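Local coordinates for protein ribokinase (Staphylococcus aureus, PDB 3RY7) that phosphorylates D-ribose at O-5 with ATP and magnesium, supplying ribose 5-phosphate for nucleotide and amino-acid synthesis or for the pentose phosphate pathway, at residues A[163-168]-A[252-257]. Sequence-based numbering, arbitrary orientation.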
ATOM      1  N   VAL A 163     -21.178  18.382 -14.174  1.00 26.26           N
ATOM      2  CA  VAL A 163     -20.140  17.554 -14.759  1.00 20.46           C
ATOM      3  C   VAL A 163     -20.481  16.069 -14.735  1.00 20.50           C
ATOM      4  O   VAL A 163     -20.760  15.483 -13.686  1.00 25.78           O
ATOM      5  CB  VAL A 163     -18.711  17.896 -14.202  1.00 29.81           C
ATOM      6  CG1 VAL A 163     -18.776  18.867 -13.030  1.00 24.12           C
ATOM      7  CG2 VAL A 163     -17.937  16.651 -13.879  1.00 24.49           C
ATOM      8  N   LEU A 164     -20.507  15.470 -15.919  1.00 22.01           N
ATOM      9  CA  LEU A 164     -20.856  14.067 -16.053  1.00 19.14           C
ATOM     10  C   LEU A 164     -19.644  13.245 -16.479  1.00 26.73           C
ATOM     11  O   LEU A 164     -19.023  13.513 -17.512  1.00 24.67           O
ATOM     12  CB  LEU A 164     -21.977  13.856 -17.067  1.00 19.32           C
ATOM     13  CG  LEU A 164     -22.316  12.379 -17.337  1.00 27.07           C
ATOM     14  CD1 LEU A 164     -22.931  11.745 -16.117  1.00 19.90           C
ATOM     15  CD2 LEU A 164     -23.233  12.210 -18.538  1.00 28.17           C
ATOM     16  N   ASN A 165     -19.319  12.250 -15.660  1.00 27.51           N
ATOM     17  CA  ASN A 165     -18.378  11.193 -16.022  1.00 18.92           C
ATOM     18  C   ASN A 165     -19.191  10.015 -16.539  1.00 23.76           C
ATOM     19  O   ASN A 165     -19.759   9.258 -15.755  1.00 23.75           O
ATOM     20  CB  ASN A 165     -17.537  10.826 -14.797  1.00 21.91           C
ATOM     21  CG  ASN A 165     -16.830   9.496 -14.939  1.00 30.23           C
ATOM     22  OD1 ASN A 165     -16.892   8.665 -14.038  1.00 27.90           O
ATOM     23  ND2 ASN A 165     -16.161   9.280 -16.073  1.00 26.42           N
ATOM     24  N   PRO A 166     -19.284   9.878 -17.876  1.00 21.30           N
ATOM     25  CA  PRO A 166     -20.253   8.968 -18.495  1.00 22.91           C
ATOM     26  C   PRO A 166     -19.794   7.510 -18.481  1.00 27.55           C
ATOM     27  O   PRO A 166     -19.690   6.887 -19.546  1.00 27.84           O
ATOM     28  CB  PRO A 166     -20.349   9.494 -19.936  1.00 24.65           C
ATOM     29  CG  PRO A 166     -18.986  10.054 -20.205  1.00 19.08           C
ATOM     30  CD  PRO A 166     -18.491  10.608 -18.883  1.00 22.88           C
ATOM     31  N   ALA A 167     -19.558   6.989 -17.278  1.00 26.68           N
ATOM     32  CA  ALA A 167     -18.964   5.670 -17.045  1.00 27.21           C
ATOM     33  C   ALA A 167     -19.808   4.934 -16.020  1.00 22.64           C
ATOM     34  O   ALA A 167     -20.285   5.537 -15.066  1.00 22.85           O
ATOM     35  CB  ALA A 167     -17.524   5.827 -16.508  1.00 24.24           C
ATOM     36  N   PRO A 168     -20.045   3.642 -16.238  1.00 21.53           N
ATOM     37  CA  PRO A 168     -19.619   2.906 -17.427  1.00 24.87           C
ATOM     38  C   PRO A 168     -20.393   3.367 -18.670  1.00 32.42           C
ATOM     39  O   PRO A 168     -21.518   3.877 -18.556  1.00 27.91           O
ATOM     40  CB  PRO A 168     -20.012   1.465 -17.083  1.00 27.90           C
ATOM     41  CG  PRO A 168     -21.230   1.629 -16.205  1.00 26.41           C
ATOM     42  CD  PRO A 168     -20.915   2.830 -15.365  1.00 21.77           C
ATOM     43  N   ALA A 252      -7.912   5.295 -10.057  1.00 25.99           N
ATOM     44  CA  ALA A 252      -7.143   6.425 -10.577  1.00 32.46           C
ATOM     45  C   ALA A 252      -8.037   7.385 -11.369  1.00 22.41           C
ATOM     46  O   ALA A 252      -7.956   8.594 -11.195  1.00 25.99           O
ATOM     47  CB  ALA A 252      -5.995   5.928 -11.450  1.00 27.89           C
ATOM     48  N   GLY A 253      -8.875   6.827 -12.238  1.00 26.13           N
ATOM     49  CA  GLY A 253      -9.829   7.611 -13.019  1.00 30.12           C
ATOM     50  C   GLY A 253     -10.721   8.482 -12.149  1.00 28.96           C
ATOM     51  O   GLY A 253     -10.906   9.682 -12.410  1.00 26.57           O
ATOM     52  N   ASP A 254     -11.265   7.880 -11.096  1.00 24.51           N
ATOM     53  CA  ASP A 254     -12.183   8.592 -10.213  1.00 27.42           C
ATOM     54  C   ASP A 254     -11.437   9.624  -9.414  1.00 27.20           C
ATOM     55  O   ASP A 254     -11.966  10.698  -9.127  1.00 22.73           O
ATOM     56  CB  ASP A 254     -12.908   7.616  -9.281  1.00 24.93           C
ATOM     57  CG  ASP A 254     -13.835   6.687 -10.032  1.00 27.66           C
ATOM     58  OD1 ASP A 254     -14.436   7.131 -11.045  1.00 28.78           O
ATOM     59  OD2 ASP A 254     -13.962   5.516  -9.610  1.00 27.18           O
ATOM     60  N   THR A 255     -10.196   9.289  -9.056  1.00 25.73           N
ATOM     61  CA  THR A 255      -9.324  10.214  -8.330  1.00 23.52           C
ATOM     62  C   THR A 255      -8.975  11.427  -9.211  1.00 20.82           C
ATOM     63  O   THR A 255      -8.873  12.548  -8.720  1.00 27.05           O
ATOM     64  CB  THR A 255      -8.026   9.506  -7.842  1.00 28.95           C
ATOM     65  OG1 THR A 255      -8.367   8.432  -6.948  1.00 25.28           O
ATOM     66  CG2 THR A 255      -7.082  10.492  -7.147  1.00 20.29           C
ATOM     67  N   PHE A 256      -8.804  11.199 -10.511  1.00 24.36           N
ATOM     68  CA  PHE A 256      -8.543  12.301 -11.443  1.00 26.83           C
ATOM     69  C   PHE A 256      -9.729  13.273 -11.457  1.00 31.29           C
ATOM     70  O   PHE A 256      -9.557  14.487 -11.355  1.00 29.11           O
ATOM     71  CB  PHE A 256      -8.282  11.772 -12.858  1.00 24.39           C
ATOM     72  CG  PHE A 256      -8.289  12.852 -13.912  1.00 35.06           C
ATOM     73  CD1 PHE A 256      -7.216  13.732 -14.032  1.00 31.76           C
ATOM     74  CD2 PHE A 256      -9.381  12.999 -14.778  1.00 35.83           C
ATOM     75  CE1 PHE A 256      -7.229  14.741 -15.003  1.00 35.67           C
ATOM     76  CE2 PHE A 256      -9.402  14.004 -15.743  1.00 31.58           C
ATOM     77  CZ  PHE A 256      -8.324  14.874 -15.858  1.00 34.20           C
ATOM     78  N   ILE A 257     -10.938  12.722 -11.561  1.00 28.27           N
ATOM     79  CA  ILE A 257     -12.152  13.537 -11.613  1.00 27.14           C
ATOM     80  C   ILE A 257     -12.378  14.315 -10.329  1.00 27.88           C
ATOM     81  O   ILE A 257     -12.726  15.496 -10.357  1.00 23.76           O
ATOM     82  CB  ILE A 257     -13.382  12.678 -11.936  1.00 24.51           C
ATOM     83  CG1 ILE A 257     -13.335  12.285 -13.407  1.00 26.93           C
ATOM     84  CG2 ILE A 257     -14.653  13.444 -11.640  1.00 28.60           C
ATOM     85  CD1 ILE A 257     -13.944  10.963 -13.689  1.00 32.53           C
TER
HETATM   86  O   HOH W   1     -15.177   6.504 -13.415  1.00 27.22           O
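I257 and N165 meet inside the α/β core of a PfkB-type ribokinase fold, where helix 252-263 packs beside the central sheet through an aliphatic tip laid on an amide face. This apolar contact is carried by a single methyl group. I257 CD1 stands almost straight above the amide plane, 3.5 Å from N165 CG, and remains about equally far from the amide oxygen and nitrogen, at 3.8 Å from N165 OD1 and 3.7 Å from N165 ND2. The asparagine extends to it because its CG is anti to the backbone N (chi1 163°), with the two side chains crossing nearly at right angles. V138 of the adjacent strand 136-140 and Q46 of helix 42-52 also touch I257.

The polar half illustrates how an asparagine can be linked to a likely catalytic residue without bonding it directly. D254, the probable proton acceptor, sits in the first turn of the helix, next to G253, assigned to the ATP site; its carboxylate plane is turned 74° from the N165 amide. The two acceptor oxygens, N165 OD1 and D254 OD1, remain 4.2 Å apart and share donors instead. Q46 NE2 gives hydrogen bonds to both, while N45, assigned to the substrate site, holds D254 OD2. The N165 amide is fixed at its other end as well, where ND2 donates to the carbonyl of V184. Between the segments one water completes the link, donating to N165 OD1 at 2.8 Å and to D254 OD1 at 2.6 Å, its two bonds opening at about 101°.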